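Alpha-glucosidase (Bacteroides thetaiotaomicron, PDB 5XFM) hydrolyses beta-L-arabinopyranosides and alpha-galactosides as a bifunctional, calcium-containing member of glycoside hydrolase family 97. Local coordinates at residues Pro284-Lys289 with Arg443-Tyr448; Met49-Pro54 with Arg147-Thr152. The protein carries 1 engineered substitution. All coordinates share one frame; numbering follows the deposited sequence.

Contact 1. Residues Pro284-Lys289 with Arg443-Tyr448; sequences PLYETK and RMYPNY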
loop_
_atom_site.group_PDB
_atom_site.type_symbol
_atom_site.label_atom_id
_atom_site.label_comp_id
_atom_site.label_asym_id
_atom_site.label_seq_id
_atom_site.Cartn_x
_atom_site.Cartn_y
_atom_site.Cartn_z
ATOM N N PRO A 284 -1.988 16.943 4.865
ATOM C CA PRO A 284 -3.337 16.656 5.373
ATOM C C PRO A 284 -4.394 17.572 4.768
ATOM O O PRO A 284 -4.157 18.770 4.618
ATOM C CB PRO A 284 -3.200 16.895 6.878
ATOM C CG PRO A 284 -1.781 16.561 7.171
ATOM C CD PRO A 284 -0.999 17.012 5.957
ATOM N N LEU A 285 -5.546 17.006 4.426
ATOM C CA LEU A 285 -6.631 17.770 3.817
ATOM C C LEU A 285 -7.634 18.249 4.863
ATOM O O LEU A 285 -8.509 19.066 4.566
ATOM C CB LEU A 285 -7.327 16.938 2.744
ATOM C CG LEU A 285 -6.460 16.740 1.494
ATOM C CD1 LEU A 285 -7.007 15.634 0.604
ATOM C CD2 LEU A 285 -6.303 18.047 0.716
ATOM N N TYR A 286 -7.499 17.744 6.086
ATOM C CA TYR A 286 -8.237 18.288 7.221
ATOM C C TYR A 286 -7.534 17.967 8.534
ATOM O O TYR A 286 -6.624 17.138 8.592
ATOM C CB TYR A 286 -9.699 17.805 7.252
ATOM C CG TYR A 286 -9.943 16.316 7.119
ATOM C CD1 TYR A 286 -10.161 15.743 5.873
ATOM C CD2 TYR A 286 -10.001 15.490 8.239
ATOM C CE1 TYR A 286 -10.405 14.392 5.737
ATOM C CE2 TYR A 286 -10.249 14.125 8.112
ATOM C CZ TYR A 286 -10.446 13.587 6.856
ATOM O OH TYR A 286 -10.686 12.244 6.702
ATOM N N GLU A 287 -7.924 18.703 9.568
ATOM C CA GLU A 287 -7.396 18.523 10.905
ATOM C C GLU A 287 -8.419 17.689 11.670
ATOM O O GLU A 287 -9.623 17.796 11.414
ATOM C CB GLU A 287 -7.189 19.881 11.585
ATOM C CG GLU A 287 -6.069 20.760 10.991
ATOM C CD GLU A 287 -4.656 20.286 11.298
ATOM O OE1 GLU A 287 -3.896 21.057 11.925
ATOM O OE2 GLU A 287 -4.291 19.163 10.891
ATOM N N THR A 288 -7.962 16.827 12.571
ATOM C CA THR A 288 -8.908 16.059 13.363
ATOM C C THR A 288 -8.904 16.484 14.829
ATOM O O THR A 288 -7.876 16.890 15.365
ATOM C CB THR A 288 -8.641 14.547 13.266
ATOM O OG1 THR A 288 -9.709 13.831 13.905
ATOM C CG2 THR A 288 -7.316 14.187 13.910
ATOM N N LYS A 289 -10.069 16.391 15.463
ATOM C CA LYS A 289 -10.208 16.654 16.890
ATOM C C LYS A 289 -10.044 15.365 17.689
ATOM O O LYS A 289 -9.998 15.384 18.918
ATOM C CB LYS A 289 -11.582 17.261 17.197
ATOM C CG LYS A 289 -11.873 18.585 16.504
ATOM C CD LYS A 289 -13.301 19.051 16.786
ATOM C CE LYS A 289 -13.648 20.318 16.011
ATOM N NZ LYS A 289 -12.467 21.223 15.896
ATOM N N ARG A 443 -1.228 10.418 5.294
ATOM C CA ARG A 443 -0.962 11.820 5.551
ATOM C C ARG A 443 -2.152 12.665 5.129
ATOM O O ARG A 443 -2.539 13.592 5.836
ATOM C CB ARG A 443 0.298 12.286 4.823
ATOM C CG ARG A 443 0.711 13.698 5.193
ATOM C CD ARG A 443 2.211 13.870 5.108
ATOM N NE ARG A 443 2.613 15.229 5.462
ATOM C CZ ARG A 443 2.825 15.630 6.713
ATOM N NH1 ARG A 443 2.657 14.775 7.720
ATOM N NH2 ARG A 443 3.195 16.881 6.963
ATOM N N MET A 444 -2.724 12.359 3.969
ATOM C CA MET A 444 -3.852 13.136 3.479
ATOM C C MET A 444 -5.077 13.060 4.403
ATOM O O MET A 444 -5.783 14.059 4.567
ATOM C CB MET A 444 -4.217 12.695 2.065
ATOM C CG MET A 444 -3.136 13.027 1.057
ATOM S SD MET A 444 -3.167 12.035 -0.439
ATOM C CE MET A 444 -4.627 12.676 -1.253
ATOM N N TYR A 445 -5.306 11.895 5.020
ATOM C CA TYR A 445 -6.488 11.668 5.871
ATOM C C TYR A 445 -6.147 11.138 7.271
ATOM O O TYR A 445 -5.780 9.972 7.423
ATOM C CB TYR A 445 -7.443 10.686 5.189
ATOM C CG TYR A 445 -7.787 11.053 3.764
ATOM C CD1 TYR A 445 -8.759 12.005 3.485
ATOM C CD2 TYR A 445 -7.123 10.455 2.696
ATOM C CE1 TYR A 445 -9.072 12.342 2.180
ATOM C CE2 TYR A 445 -7.426 10.784 1.400
ATOM C CZ TYR A 445 -8.398 11.726 1.143
ATOM O OH TYR A 445 -8.695 12.052 -0.161
ATOM N N PRO A 446 -6.323 11.981 8.303
ATOM C CA PRO A 446 -5.970 11.676 9.700
ATOM C C PRO A 446 -6.611 10.401 10.249
ATOM O O PRO A 446 -6.031 9.777 11.138
ATOM C CB PRO A 446 -6.492 12.895 10.470
ATOM C CG PRO A 446 -6.539 13.995 9.464
ATOM C CD PRO A 446 -6.863 13.343 8.149
ATOM N N ASN A 447 -7.780 10.025 9.740
ATOM C CA ASN A 447 -8.494 8.855 10.263
ATOM C C ASN A 447 -8.396 7.623 9.361
ATOM O O ASN A 447 -9.036 6.605 9.610
ATOM C CB ASN A 447 -9.966 9.201 10.520
ATOM C CG ASN A 447 -10.664 9.764 9.291
ATOM O OD1 ASN A 447 -10.090 10.554 8.534
ATOM N ND2 ASN A 447 -11.913 9.376 9.102
ATOM N N TYR A 448 -7.569 7.711 8.327
ATOM C CA TYR A 448 -7.326 6.569 7.462
ATOM C C TYR A 448 -6.428 5.554 8.164
ATOM O O TYR A 448 -5.353 5.897 8.634
ATOM C CB TYR A 448 -6.699 7.019 6.139
ATOM C CG TYR A 448 -6.167 5.870 5.326
ATOM C CD1 TYR A 448 -7.029 5.007 4.657
ATOM C CD2 TYR A 448 -4.802 5.635 5.239
ATOM C CE1 TYR A 448 -6.549 3.943 3.920
ATOM C CE2 TYR A 448 -4.312 4.576 4.505
ATOM C CZ TYR A 448 -5.186 3.735 3.847
ATOM O OH TYR A 448 -4.688 2.681 3.120
#
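Tyr286 lays its ring against Pro446 and reaches past it to Asn447. Pro446 CD stands 3.9 Å from the centroid of the Tyr286 ring, 27° off the normal and displaced toward the CE2 side, a CH-pi contact. Tyr286 CG sits between the backbone N and the carbonyl carbon (chi1 50°), which places the ring by Pro446 and OH at Asn447. Tyr286 OH donates to Asn447 OD1 over 2.6 Å, in the plane of the carbonyl and on a lone pair, although ring and amide are inclined by 60°. The amide is also held through ND2, which bonds Leu420 O and Leu428 O. Tyr286 CE1 meets Tyr445 CD1 at 3.7 Å, at the edge of the Tyr445 ring. A phenylalanine here lacks the hydroxyl and would probably leave Asn447 OD1 without this donor.

The packing joins the loop leading to strand 295-299, the first of the TIM-barrel sheet along the chain, to the type I turn between helix 441-444 and strand 448-451.

Pro284 CA makes a CA-H...O contact with Arg443 O at 3.2 Å, while Pro284 CD lies over one face of the Arg443 guanidinium, offset toward its rim; Arg443 NH1 bonds Gln84 OE1. Next to it, Leu285 N gives Met444 O a nearly straight bond of 3.0 Å. Pro446 CB also packs on Thr288 CG2 at 3.8 Å, and Thr288 OG1 bonds Asp424.

Contact 2. Residues Met49-Pro54 with Arg147-Thr152; sequences MLEKSP and RFPEQT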
loop_
_atom_site.group_PDB
_atom_site.type_symbol
_atom_site.label_atom_id
_atom_site.label_comp_id
_atom_site.label_asym_id
_atom_site.label_seq_id
_atom_site.Cartn_x
_atom_site.Cartn_y
_atom_site.Cartn_z
ATOM N N MET A 49 18.854 4.886 -15.753
ATOM C CA MET A 49 17.831 4.136 -15.035
ATOM C C MET A 49 16.496 4.275 -15.751
ATOM O O MET A 49 15.736 3.311 -15.886
ATOM C CB MET A 49 17.735 4.628 -13.595
ATOM C CG MET A 49 19.062 4.588 -12.864
ATOM S SD MET A 49 19.685 2.907 -12.724
ATOM C CE MET A 49 18.643 2.284 -11.408
ATOM N N LEU A 50 16.212 5.488 -16.212
ATOM C CA LEU A 50 15.115 5.696 -17.141
ATOM C C LEU A 50 15.667 6.382 -18.367
ATOM O O LEU A 50 16.366 7.386 -18.257
ATOM C CB LEU A 50 14.004 6.554 -16.529
ATOM C CG LEU A 50 12.979 5.907 -15.597
ATOM C CD1 LEU A 50 13.560 5.785 -14.201
ATOM C CD2 LEU A 50 11.705 6.744 -15.571
ATOM N N GLU A 51 15.390 5.825 -19.536
ATOM C CA GLU A 51 15.725 6.514 -20.764
ATOM C C GLU A 51 14.679 7.579 -21.045
ATOM O O GLU A 51 13.777 7.810 -20.237
ATOM C CB GLU A 51 15.883 5.538 -21.926
ATOM C CG GLU A 51 16.978 4.516 -21.655
ATOM C CD GLU A 51 17.239 3.606 -22.819
ATOM O OE1 GLU A 51 16.267 3.077 -23.390
ATOM O OE2 GLU A 51 18.421 3.465 -23.194
ATOM N N LYS A 52 14.813 8.234 -22.188
ATOM C CA LYS A 52 13.929 9.326 -22.545
ATOM C C LYS A 52 12.463 8.896 -22.493
ATOM O O LYS A 52 11.999 8.059 -23.272
ATOM C CB LYS A 52 14.323 9.833 -23.920
ATOM C CG LYS A 52 15.674 10.544 -23.871
ATOM C CD LYS A 52 16.128 10.995 -25.228
ATOM C CE LYS A 52 15.147 11.966 -25.811
ATOM N NZ LYS A 52 15.842 12.989 -26.637
ATOM N N SER A 53 11.756 9.481 -21.532
ATOM C CA SER A 53 10.391 9.093 -21.188
ATOM C C SER A 53 9.441 10.254 -21.430
ATOM O O SER A 53 9.734 11.382 -21.050
ATOM C CB SER A 53 10.316 8.657 -19.724
ATOM O OG SER A 53 11.193 7.577 -19.454
ATOM N N PRO A 54 8.294 9.982 -22.058
ATOM C CA PRO A 54 7.408 11.050 -22.527
ATOM C C PRO A 54 6.766 11.858 -21.396
ATOM O O PRO A 54 6.518 11.340 -20.303
ATOM C CB PRO A 54 6.336 10.295 -23.330
ATOM C CG PRO A 54 6.900 8.934 -23.571
ATOM C CD PRO A 54 7.792 8.651 -22.416
ATOM N N ARG A 147 10.179 4.995 -19.701
ATOM C CA ARG A 147 10.906 4.150 -20.636
ATOM C C ARG A 147 12.154 3.587 -19.962
ATOM O O ARG A 147 12.866 4.310 -19.274
ATOM C CB ARG A 147 11.280 4.934 -21.893
ATOM C CG ARG A 147 11.855 4.075 -22.993
ATOM C CD ARG A 147 12.285 4.882 -24.211
ATOM N NE ARG A 147 11.242 5.745 -24.767
ATOM C CZ ARG A 147 10.489 5.410 -25.813
ATOM N NH1 ARG A 147 10.639 4.220 -26.372
ATOM N NH2 ARG A 147 9.570 6.243 -26.290
ATOM N N PHE A 148 12.393 2.291 -20.121
ATOM C CA PHE A 148 13.480 1.630 -19.397
ATOM C C PHE A 148 14.590 1.098 -20.295
ATOM O O PHE A 148 14.363 0.839 -21.476
ATOM C CB PHE A 148 12.922 0.490 -18.541
ATOM C CG PHE A 148 11.993 0.955 -17.465
ATOM C CD1 PHE A 148 12.485 1.348 -16.230
ATOM C CD2 PHE A 148 10.630 1.012 -17.688
ATOM C CE1 PHE A 148 11.627 1.782 -15.233
ATOM C CE2 PHE A 148 9.772 1.447 -16.697
ATOM C CZ PHE A 148 10.273 1.832 -15.471
ATOM N N PRO A 149 15.804 0.950 -19.736
ATOM C CA PRO A 149 16.871 0.296 -20.501
ATOM C C PRO A 149 16.477 -1.109 -20.926
ATOM O O PRO A 149 15.771 -1.814 -20.207
ATOM C CB PRO A 149 18.042 0.262 -19.519
ATOM C CG PRO A 149 17.782 1.388 -18.590
ATOM C CD PRO A 149 16.288 1.470 -18.446
ATOM N N GLU A 150 16.963 -1.492 -22.098
ATOM C CA GLU A 150 16.666 -2.759 -22.762
ATOM C C GLU A 150 16.684 -3.987 -21.846
ATOM O O GLU A 150 15.837 -4.870 -21.966
ATOM C CB GLU A 150 17.640 -2.923 -23.924
ATOM C CG GLU A 150 17.082 -2.299 -25.194
ATOM C CD GLU A 150 18.022 -2.392 -26.374
ATOM O OE1 GLU A 150 18.827 -3.346 -26.429
ATOM O OE2 GLU A 150 17.973 -1.487 -27.238
ATOM N N GLN A 151 17.662 -4.056 -20.951
ATOM C CA GLN A 151 17.875 -5.263 -20.158
ATOM C C GLN A 151 16.971 -5.312 -18.923
ATOM O O GLN A 151 17.127 -6.180 -18.064
ATOM C CB GLN A 151 19.339 -5.369 -19.720
ATOM C CG GLN A 151 19.760 -4.374 -18.647
ATOM C CD GLN A 151 20.055 -2.976 -19.177
ATOM O OE1 GLN A 151 19.654 -2.612 -20.284
ATOM N NE2 GLN A 151 20.753 -2.181 -18.372
ATOM N N THR A 152 16.032 -4.375 -18.831
ATOM C CA THR A 152 15.200 -4.237 -17.638
ATOM C C THR A 152 14.191 -5.372 -17.484
ATOM O O THR A 152 13.484 -5.702 -18.437
ATOM C CB THR A 152 14.420 -2.910 -17.649
ATOM O OG1 THR A 152 15.335 -1.808 -17.693
ATOM C CG2 THR A 152 13.531 -2.805 -16.419
HETATM O O HOH W 1 18.364 0.427 -23.673
#
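Arg147 bonds three successive residues of the 49-54 segment, Glu51, Lys52 and Ser53. Its backbone N donates to Ser53 OG at 2.8 Å with a 164° angle at the hydrogen, and its side chain reaches Lys52 O, the distance from Arg147 NE being 2.9 Å. The second bond meets the carbonyl almost end-on, with a C=O...N angle of 168°, and the oxygen lies near the guanidinium plane, at its edge. After a chain extended as far as CD, a bend at chi3 (-54°) turns NE to that carbonyl. Arg147 O accepts from Glu51 N at 3.0 Å, but this bond is bent and its donor stands above the carbonyl plane. Further along, Pro149 CD rests against Met49 O at 3.2 Å.

The next shell holds these groups in place. Ser53 OG donates to Glu51 O at 2.7 Å, using its proton there and accepting from Arg147 N. The guanidinium, beyond NE, forms a salt bridge with Glu228 through NH2. Glu51 OE2 takes a hydrogen from a water that in turn accepts from Glu150 N, a solvent link from side chain to turn. In that type I turn, both N and OG1 of Thr152 donate to Pro149 O, the OG1 bond measuring 2.6 Å. Phe148 stacks with Phe199 and packs on Val207 and Val209 of strand 206-212.

A classic bulge sets Met49 and Leu50 together opposite Val42 of strand 39-44, and the strand changes direction at this point. Across the contact, strand 136-147 of one antiparallel sheet gives way to the loop that enters strand 153-156 of another. Such a passage between sheets is consistent with the beta-sandwich architecture of the galactose mutarotase-like N-terminal region of this family.

The two contacts lie about 37 Å apart between centres and do not touch; both segments of contact 2 come earlier in the chain than those of contact 1. They hold different elements. Contact 2 is the more buried of the two and belongs to an all-beta region, with no helix in the residues between its segments; contact 1 is partly exposed and ties a loop to a helix end and the turn after it, beside the parallel barrel sheet. Their chemistry follows this difference. Contact 1 relies on proline and tyrosine surfaces, with one backbone and one side-chain hydrogen bond, whereas contact 2 is mainly polar, its three bonds all involving backbone atoms and centred on one arginine.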